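Local coordinates for catalase (Bacillus pumilus, PDB 4QOQ), which probably breaks down hydrogen peroxide into water and oxygen at a buried haem, as haem-dependent catalases do, at residues H57-G62 against F95-H100; P105-D110 against E234-D239; W180-E185 against K442-D447. One frame throughout, in Å; residues are numbered along the deposited sequence.

From the N terminus, interaction 1 comes first: it closes a loop of 32 residues by pairing the start of strand 60-69 with the end of strand 88-96 beside the haem. Interaction 2 opens just after it, tying the loop at 105-110 to helix 229-238. Interaction 3 starts within that span, at 180-185, and ends far beyond it at 442-447, so interactions 2 and 3 cross and the C-terminal helices are drawn back to the catalase core. D110 OD2 accepts from the backbone N of V98 and I99, joining interactions 1 and 2; R109 hydrogen-bonds to L181 O and packs on F182 and N443, joining 2 and 3. All three touch the same guaiacol.

Interaction 1: H57-G62 against F95-H100; sequences HARGAG and FSTVIH. With HEM (protoporphyrin IX containing Fe), chain E; JZ3 (Guaiacol), chain G.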
# COMPACT_ATOMS: atom_id res chain seq x y z
N HIS A 57 16.00 -9.70 -10.22
CA HIS A 57 16.47 -10.77 -9.33
C HIS A 57 15.32 -11.40 -8.56
O HIS A 57 15.44 -11.81 -7.40
CB HIS A 57 17.53 -10.35 -8.39
CG HIS A 57 18.83 -9.90 -9.06
ND1 HIS A 57 19.95 -10.68 -9.07
CD2 HIS A 57 19.16 -8.75 -9.72
CE1 HIS A 57 20.94 -10.03 -9.70
NE2 HIS A 57 20.48 -8.84 -10.07
N ALA A 58 14.19 -11.46 -9.21
CA ALA A 58 12.96 -11.96 -8.51
C ALA A 58 13.06 -13.40 -8.12
O ALA A 58 12.55 -13.80 -7.07
CB ALA A 58 11.75 -11.73 -9.39
N ARG A 59 13.71 -14.23 -8.96
CA ARG A 59 13.89 -15.67 -8.70
C ARG A 59 15.17 -15.90 -7.92
O ARG A 59 16.20 -15.42 -8.35
CB ARG A 59 13.98 -16.50 -10.01
CG ARG A 59 14.59 -17.90 -9.83
CD ARG A 59 13.83 -18.84 -8.94
NE ARG A 59 12.88 -19.62 -9.69
CZ ARG A 59 12.12 -20.59 -9.18
NH1 ARG A 59 12.11 -20.86 -7.89
NH2 ARG A 59 11.34 -21.28 -9.99
N GLY A 60 15.09 -16.54 -6.77
CA GLY A 60 16.27 -16.74 -5.94
C GLY A 60 16.06 -17.62 -4.76
O GLY A 60 14.98 -18.07 -4.51
N ALA A 61 17.18 -17.85 -4.05
CA ALA A 61 17.21 -18.80 -2.94
C ALA A 61 18.23 -18.30 -1.91
O ALA A 61 19.24 -17.73 -2.29
CB ALA A 61 17.58 -20.18 -3.44
N GLY A 62 17.93 -18.55 -0.64
CA GLY A 62 18.64 -17.98 0.49
C GLY A 62 19.23 -19.05 1.38
O GLY A 62 18.66 -20.14 1.51
N PHE A 95 21.13 -15.89 -3.51
CA PHE A 95 21.47 -16.07 -4.89
C PHE A 95 20.27 -15.94 -5.77
O PHE A 95 19.13 -16.22 -5.36
CB PHE A 95 22.08 -17.47 -5.13
CG PHE A 95 23.31 -17.77 -4.28
CD1 PHE A 95 24.52 -17.17 -4.51
CD2 PHE A 95 23.21 -18.63 -3.20
CE1 PHE A 95 25.64 -17.48 -3.72
CE2 PHE A 95 24.32 -18.99 -2.45
CZ PHE A 95 25.50 -18.37 -2.67
N SER A 96 20.48 -15.53 -7.02
CA SER A 96 19.32 -15.25 -7.91
C SER A 96 19.73 -15.27 -9.40
O SER A 96 20.88 -15.18 -9.73
CB SER A 96 18.72 -13.89 -7.54
OG SER A 96 19.75 -12.90 -7.53
N THR A 97 18.72 -15.37 -10.26
CA THR A 97 18.81 -14.93 -11.62
C THR A 97 18.47 -13.47 -11.69
O THR A 97 18.41 -12.81 -10.63
CB THR A 97 17.92 -15.81 -12.54
OG1 THR A 97 16.56 -15.67 -12.18
CG2 THR A 97 18.32 -17.32 -12.43
N VAL A 98 18.24 -12.92 -12.88
CA VAL A 98 18.01 -11.49 -12.98
C VAL A 98 16.67 -11.05 -13.59
O VAL A 98 15.94 -10.25 -13.00
CB VAL A 98 19.16 -10.78 -13.75
CG1 VAL A 98 18.87 -9.28 -13.84
CG2 VAL A 98 20.49 -10.99 -13.07
N ILE A 99 16.39 -11.48 -14.80
CA ILE A 99 15.41 -10.81 -15.60
C ILE A 99 13.99 -11.38 -15.38
O ILE A 99 13.03 -10.60 -15.33
CB ILE A 99 15.81 -10.84 -17.09
CG1 ILE A 99 16.99 -9.87 -17.28
CG2 ILE A 99 14.71 -10.47 -18.00
CD1 ILE A 99 16.77 -8.38 -17.02
N HIS A 100 13.87 -12.69 -15.37
CA HIS A 100 12.49 -13.24 -15.41
C HIS A 100 11.89 -13.30 -14.04
O HIS A 100 12.60 -13.13 -13.00
CB HIS A 100 12.46 -14.57 -16.16
CG HIS A 100 12.72 -14.43 -17.63
ND1 HIS A 100 11.71 -14.21 -18.55
CD2 HIS A 100 13.88 -14.36 -18.31
CE1 HIS A 100 12.25 -14.11 -19.76
NE2 HIS A 100 13.55 -14.17 -19.63
CHA HEM E . 18.35 -6.54 -7.05
CHB HEM E . 18.65 -2.02 -8.84
CHC HEM E . 23.06 -3.16 -10.76
CHD HEM E . 23.05 -7.23 -8.13
C1A HEM E . 18.04 -5.23 -7.42
C2A HEM E . 16.85 -4.54 -7.04
C3A HEM E . 16.96 -3.27 -7.54
C4A HEM E . 18.20 -3.17 -8.20
CMA HEM E . 16.02 -2.07 -7.44
CAA HEM E . 15.74 -5.14 -6.21
CBA HEM E . 16.17 -5.17 -4.73
CGA HEM E . 15.10 -5.55 -3.71
O1A HEM E . 15.42 -5.87 -2.53
O2A HEM E . 13.90 -5.46 -4.00
C1B HEM E . 19.89 -1.98 -9.52
C2B HEM E . 20.37 -0.80 -10.21
C3B HEM E . 21.57 -1.10 -10.76
C4B HEM E . 21.87 -2.50 -10.38
CMB HEM E . 19.68 0.54 -10.34
CAB HEM E . 22.47 -0.19 -11.53
CBB HEM E . 22.44 1.14 -11.31
C1C HEM E . 23.45 -4.36 -10.17
C2C HEM E . 24.78 -4.76 -10.04
C3C HEM E . 24.78 -5.91 -9.28
C4C HEM E . 23.45 -6.20 -8.93
CMC HEM E . 26.01 -4.07 -10.61
CAC HEM E . 25.95 -6.64 -8.81
CBC HEM E . 27.08 -5.98 -8.76
C1D HEM E . 21.76 -7.35 -7.66
C2D HEM E . 21.38 -8.49 -6.83
C3D HEM E . 20.07 -8.30 -6.54
C4D HEM E . 19.65 -7.04 -7.20
CMD HEM E . 22.30 -9.64 -6.41
CAD HEM E . 19.24 -9.27 -5.71
CBD HEM E . 19.47 -9.09 -4.18
CGD HEM E . 18.55 -10.02 -3.39
O1D HEM E . 18.94 -11.21 -3.24
O2D HEM E . 17.45 -9.60 -2.92
NA HEM E . 18.88 -4.37 -8.13
NB HEM E . 20.85 -2.94 -9.63
NC HEM E . 22.70 -5.18 -9.44
ND HEM E . 20.71 -6.50 -7.85
FE HEM E . 20.78 -4.83 -8.73
CAA JZ3 G . 20.61 -10.04 -18.61
OAG JZ3 G . 20.70 -11.37 -19.13
CAI JZ3 G . 20.35 -11.86 -20.38
CAF JZ3 G . 21.25 -11.77 -21.45
CAD JZ3 G . 20.96 -12.27 -22.71
CAC JZ3 G . 19.75 -12.90 -22.94
CAE JZ3 G . 18.81 -13.03 -21.92
CAH JZ3 G . 19.04 -12.53 -20.63
OAB JZ3 G . 18.08 -12.67 -19.64
O HOH W 1 13.35 -10.51 -11.98
O HOH W 2 14.95 -13.39 -11.49
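H57 and S96 meet at the edge of the imidazole: ND1 donates to S96 OG at 2.7 Å, with the hydroxyl close to the ring plane. OG sits between its own backbone N and carbonyl carbon (chi1 52°), which brings this short polar arm up to the ring. This is the tight part of the contact. One face of the ring lies against the haem, whose C3D is 3.2 Å above the plane and over the centre. On the opposite face V98 CG2 makes a CH-pi contact, 3.9 Å from the ring centroid; valine's branch at CB sets CG2 over that face. H57 N also donates to V98 O at 2.8 Å, so backbone and edge together fix the sandwiched ring. Farther along, A61 and F95 form an antiparallel hydrogen-bonded pair. Beside it G60 faces S96, where a side chain on G60 would run into F95 O. Packing is looser around A58, R59 and H100, where water fills in: one molecule accepts from A58 N at 3.0 Å, and another accepts from R59 N and donates to H100 O at 2.8 Å. The guanidinium of R59 leads away to S104. A histidine stacked on the haem and held by a serine, where strands 60-69 and 88-96 pair, matches the distal side of haem catalases, whose corresponding histidine is thought to take part in peroxide cleavage.

Interaction 2: P105-D110 against E234-D239; sequences PETLRD and EIQAND. With JZ3 (Guaiacol), chain G.
T107 and Q236 bring their CA atoms to 6.0 Å where an irregular loop passes helix 229-238, and both residues point their CB atoms toward the other segment. The link between them is one hydrogen bond: T107 OG1 donates to Q236 OE1 at 2.7 Å, lying in the carbonyl plane on a lone pair. Q236 reaches this far because CG is anti to the backbone N (chi1 -169°) and the chain stays extended beyond it. Threonine suits the loop side since its two branches do different work: OG1 takes the amide oxygen, while CG2 packs against I235 CG2 at 3.6 Å. From the loop, OE1 is also approached by two apolar groups, L108 CD2 at 3.6 Å and P105 CB at 4.0 Å. The other end of the amide serves the assembly, NE2 donating to the backbone O of Q236 of the second subunit. An alanine here would remove both ends of that amide, and is likely to leave T107 OG1 without its acceptor and the second subunit's carbonyl without this donor. At the far end of the loop the carboxylate of D110 meets the guaiacol, though the details of that approach are doubtful. The loop runs from strand 88-96 to strand 113-120; helix 242-252 flanks T107 and I235 through H242, and F240 of the second subunit packs on P105 and L108.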
# COMPACT_ATOMS: atom_id res chain seq x y z
N PRO A 105 12.54 -20.41 -14.75
CA PRO A 105 13.58 -21.41 -14.63
C PRO A 105 14.97 -20.87 -14.28
O PRO A 105 15.35 -19.76 -14.63
CB PRO A 105 13.60 -22.06 -16.03
CG PRO A 105 12.29 -21.70 -16.65
CD PRO A 105 11.89 -20.39 -16.07
N GLU A 106 15.73 -21.73 -13.62
CA GLU A 106 17.07 -21.41 -13.23
C GLU A 106 18.16 -21.90 -14.20
O GLU A 106 19.36 -21.80 -13.93
CB GLU A 106 17.30 -21.94 -11.81
CG GLU A 106 16.57 -21.09 -10.74
CD GLU A 106 16.63 -21.67 -9.34
OE1 GLU A 106 16.58 -22.91 -9.20
OE2 GLU A 106 16.68 -20.86 -8.36
N THR A 107 17.69 -22.27 -15.38
CA THR A 107 18.51 -22.71 -16.52
C THR A 107 18.65 -21.65 -17.62
O THR A 107 19.18 -21.93 -18.70
CB THR A 107 17.79 -23.96 -17.11
OG1 THR A 107 16.41 -23.65 -17.17
CG2 THR A 107 18.00 -25.20 -16.24
N LEU A 108 18.13 -20.43 -17.40
CA LEU A 108 18.22 -19.34 -18.36
C LEU A 108 19.56 -18.65 -18.32
O LEU A 108 20.23 -18.64 -17.28
CB LEU A 108 17.11 -18.32 -18.09
CG LEU A 108 15.67 -18.86 -18.00
CD1 LEU A 108 14.65 -17.72 -17.93
CD2 LEU A 108 15.35 -19.68 -19.24
N ARG A 109 19.96 -18.05 -19.42
CA ARG A 109 21.16 -17.23 -19.44
C ARG A 109 20.92 -15.89 -18.68
O ARG A 109 19.92 -15.24 -18.92
CB ARG A 109 21.55 -16.94 -20.88
CG ARG A 109 22.84 -16.13 -21.06
CD ARG A 109 23.34 -15.98 -22.50
NE ARG A 109 23.40 -17.30 -23.15
CZ ARG A 109 24.32 -18.24 -22.93
NH1 ARG A 109 25.42 -18.01 -22.22
NH2 ARG A 109 24.19 -19.40 -23.52
N ASP A 110 21.85 -15.49 -17.81
CA ASP A 110 21.71 -14.28 -17.00
C ASP A 110 22.95 -14.24 -16.14
O ASP A 110 23.44 -15.28 -15.74
CB ASP A 110 20.45 -14.41 -16.05
CG ASP A 110 19.32 -13.41 -16.34
OD1 ASP A 110 19.48 -12.47 -17.18
OD2 ASP A 110 18.16 -13.60 -15.75
N GLU A 234 18.41 -29.69 -21.34
CA GLU A 234 18.17 -31.01 -20.70
C GLU A 234 17.67 -30.93 -19.23
O GLU A 234 16.74 -31.65 -18.80
CB GLU A 234 19.46 -31.88 -20.76
CG GLU A 234 19.77 -32.36 -22.17
CD GLU A 234 21.04 -33.23 -22.25
OE1 GLU A 234 21.36 -33.67 -23.39
OE2 GLU A 234 21.74 -33.44 -21.22
N ILE A 235 18.30 -30.04 -18.47
CA ILE A 235 17.89 -29.79 -17.06
C ILE A 235 16.50 -29.14 -17.09
O ILE A 235 15.61 -29.54 -16.33
CB ILE A 235 18.93 -28.93 -16.29
CG1 ILE A 235 20.20 -29.77 -16.10
CG2 ILE A 235 18.37 -28.55 -14.92
CD1 ILE A 235 21.40 -29.01 -15.59
N GLN A 236 16.31 -28.15 -17.94
CA GLN A 236 15.05 -27.38 -17.92
C GLN A 236 13.84 -28.28 -18.19
O GLN A 236 12.74 -28.06 -17.63
CB GLN A 236 15.09 -26.25 -18.95
CG GLN A 236 13.96 -25.26 -18.81
CD GLN A 236 14.16 -24.05 -19.68
OE1 GLN A 236 15.14 -23.30 -19.49
NE2 GLN A 236 13.28 -23.83 -20.64
N ALA A 237 14.02 -29.33 -19.00
CA ALA A 237 12.95 -30.22 -19.30
C ALA A 237 12.31 -30.83 -18.07
O ALA A 237 11.12 -31.14 -18.10
CB ALA A 237 13.44 -31.36 -20.20
N ASN A 238 13.14 -31.12 -17.06
CA ASN A 238 12.67 -31.87 -15.90
C ASN A 238 12.64 -31.07 -14.60
O ASN A 238 11.99 -31.49 -13.67
CB ASN A 238 13.54 -33.10 -15.68
CG ASN A 238 13.45 -34.08 -16.85
OD1 ASN A 238 12.37 -34.43 -17.30
ND2 ASN A 238 14.58 -34.45 -17.37
N ASP A 239 13.29 -29.91 -14.53
CA ASP A 239 13.28 -29.11 -13.30
C ASP A 239 13.48 -27.65 -13.62
O ASP A 239 14.54 -27.25 -14.11
CB ASP A 239 14.37 -29.62 -12.37
CG ASP A 239 14.21 -29.20 -10.94
OD1 ASP A 239 13.30 -28.38 -10.62
OD2 ASP A 239 15.10 -29.62 -10.13
CAA JZ3 G . 20.61 -10.04 -18.61
OAG JZ3 G . 20.70 -11.37 -19.13
CAI JZ3 G . 20.35 -11.86 -20.38
CAF JZ3 G . 21.25 -11.77 -21.45
CAD JZ3 G . 20.96 -12.27 -22.71
CAC JZ3 G . 19.75 -12.90 -22.94
CAE JZ3 G . 18.81 -13.03 -21.92
CAH JZ3 G . 19.04 -12.53 -20.63
OAB JZ3 G . 18.08 -12.67 -19.64

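Interaction 3: W180-E185 against K442-D447; sequences WLFSDE and KNLTAD. With JZ3 (Guaiacol), chain G.
F182 and D184 meet N443 of helix 434-448 where the catalase core joins the C-terminal helical domain of the catalase fold. Ahead of them W180, in the last turn of helix 175-181, has a carbonyl O that accepts from both the backbone N and OG of S183. L181 turns its CD2 to the guaiacol, near CAF. F182, the first residue to leave helical geometry, sets its ring against L444, with CG 3.5 Å from L444 CD2. The ring reaches on to D447, whose carboxylate plane is turned 57° from it and whose OD2 is hydrogen-bonded to Y164 and W165. A large flat side chain suits this position, since it touches leucine, aspartate and guaiacol together. S183 forms an ST turn, its OG accepting from E185 N at 3.1 Å, and so shapes the chain that presents D184. N443 then uses its amide group twice: ND2 donates to F182 O at 2.8 Å, from above the carbonyl plane, and to D184 OD1 at 3.1 Å, on the anti side of the carboxylate. A water bridges the same pair of side chains, donating to D184 OD1 at 2.8 Å and to N443 OD1 at 2.6 Å.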
# COMPACT_ATOMS: atom_id res chain seq x y z
N TRP A 180 31.61 -11.98 -21.61
CA TRP A 180 31.45 -12.94 -20.51
C TRP A 180 30.12 -13.65 -20.45
O TRP A 180 30.06 -14.86 -20.30
CB TRP A 180 31.62 -12.23 -19.15
CG TRP A 180 32.96 -11.78 -18.75
CD1 TRP A 180 33.58 -10.68 -19.18
CD2 TRP A 180 33.77 -12.33 -17.70
NE1 TRP A 180 34.72 -10.50 -18.50
CE2 TRP A 180 34.89 -11.53 -17.60
CE3 TRP A 180 33.64 -13.43 -16.83
CZ2 TRP A 180 35.92 -11.77 -16.70
CZ3 TRP A 180 34.64 -13.68 -15.95
CH2 TRP A 180 35.79 -12.86 -15.88
N LEU A 181 29.03 -12.91 -20.63
CA LEU A 181 27.68 -13.46 -20.50
C LEU A 181 27.32 -14.47 -21.60
O LEU A 181 26.56 -15.41 -21.34
CB LEU A 181 26.65 -12.33 -20.57
CG LEU A 181 25.17 -12.70 -20.37
CD1 LEU A 181 24.97 -13.26 -18.98
CD2 LEU A 181 24.34 -11.42 -20.56
N PHE A 182 27.89 -14.31 -22.79
CA PHE A 182 27.69 -15.30 -23.80
C PHE A 182 28.75 -16.39 -23.90
O PHE A 182 28.62 -17.30 -24.77
CB PHE A 182 27.41 -14.61 -25.17
CG PHE A 182 26.03 -14.07 -25.25
CD1 PHE A 182 24.99 -14.85 -25.66
CD2 PHE A 182 25.76 -12.79 -24.79
CE1 PHE A 182 23.71 -14.37 -25.72
CE2 PHE A 182 24.48 -12.30 -24.82
CZ PHE A 182 23.44 -13.09 -25.25
N SER A 183 29.69 -16.41 -22.97
CA SER A 183 30.43 -17.67 -22.66
C SER A 183 29.49 -18.60 -22.00
O SER A 183 28.31 -18.23 -21.69
CB SER A 183 31.65 -17.43 -21.78
OG SER A 183 31.32 -17.28 -20.42
N ASP A 184 29.90 -19.83 -21.73
CA ASP A 184 28.94 -20.70 -21.06
C ASP A 184 28.74 -20.30 -19.58
O ASP A 184 27.87 -20.83 -18.93
CB ASP A 184 29.32 -22.18 -21.11
CG ASP A 184 29.10 -22.80 -22.48
OD1 ASP A 184 28.28 -22.32 -23.30
OD2 ASP A 184 29.80 -23.82 -22.78
N GLU A 185 29.58 -19.41 -19.07
CA GLU A 185 29.41 -18.88 -17.72
C GLU A 185 28.12 -18.07 -17.61
O GLU A 185 27.73 -17.73 -16.45
CB GLU A 185 30.65 -18.06 -17.22
CG GLU A 185 30.71 -17.99 -15.67
CD GLU A 185 31.97 -17.41 -15.10
OE1 GLU A 185 33.00 -17.30 -15.86
OE2 GLU A 185 31.99 -17.12 -13.86
N LYS A 442 28.93 -19.62 -30.82
CA LYS A 442 27.68 -20.45 -30.95
C LYS A 442 26.52 -19.76 -30.21
O LYS A 442 25.45 -19.57 -30.75
CB LYS A 442 27.96 -21.81 -30.35
CG LYS A 442 26.79 -22.77 -30.28
CD LYS A 442 27.20 -23.99 -29.48
CE LYS A 442 26.27 -25.15 -29.75
NZ LYS A 442 24.99 -24.96 -29.03
N ASN A 443 26.81 -19.34 -28.97
CA ASN A 443 25.79 -18.75 -28.12
C ASN A 443 25.36 -17.40 -28.66
O ASN A 443 24.19 -17.10 -28.66
CB ASN A 443 26.31 -18.59 -26.66
CG ASN A 443 26.61 -19.93 -25.98
OD1 ASN A 443 26.04 -21.01 -26.36
ND2 ASN A 443 27.43 -19.88 -24.94
N LEU A 444 26.32 -16.61 -29.11
CA LEU A 444 26.01 -15.32 -29.74
C LEU A 444 25.20 -15.47 -31.01
O LEU A 444 24.24 -14.75 -31.25
CB LEU A 444 27.30 -14.52 -29.99
CG LEU A 444 27.99 -13.85 -28.81
CD1 LEU A 444 29.36 -13.33 -29.25
CD2 LEU A 444 27.18 -12.70 -28.24
N THR A 445 25.57 -16.43 -31.84
CA THR A 445 24.91 -16.63 -33.12
C THR A 445 23.42 -17.02 -32.87
O THR A 445 22.52 -16.52 -33.53
CB THR A 445 25.65 -17.72 -33.95
OG1 THR A 445 26.98 -17.28 -34.23
CG2 THR A 445 24.93 -18.03 -35.21
N ALA A 446 23.18 -17.91 -31.92
CA ALA A 446 21.84 -18.36 -31.63
C ALA A 446 20.96 -17.16 -31.16
O ALA A 446 19.77 -17.13 -31.40
CB ALA A 446 21.79 -19.45 -30.55
N ASP A 447 21.60 -16.21 -30.52
CA ASP A 447 20.88 -15.08 -29.97
C ASP A 447 20.64 -14.01 -31.00
O ASP A 447 19.67 -13.24 -30.89
CB ASP A 447 21.67 -14.48 -28.77
CG ASP A 447 20.76 -14.09 -27.63
OD1 ASP A 447 20.09 -15.01 -27.07
OD2 ASP A 447 20.70 -12.91 -27.33
CAA JZ3 G . 20.61 -10.04 -18.61
OAG JZ3 G . 20.70 -11.37 -19.13
CAI JZ3 G . 20.35 -11.86 -20.38
CAF JZ3 G . 21.25 -11.77 -21.45
CAD JZ3 G . 20.96 -12.27 -22.71
CAC JZ3 G . 19.75 -12.90 -22.94
CAE JZ3 G . 18.81 -13.03 -21.92
CAH JZ3 G . 19.04 -12.53 -20.63
OAB JZ3 G . 18.08 -12.67 -19.64
O HOH W 3 26.61 -23.30 -25.33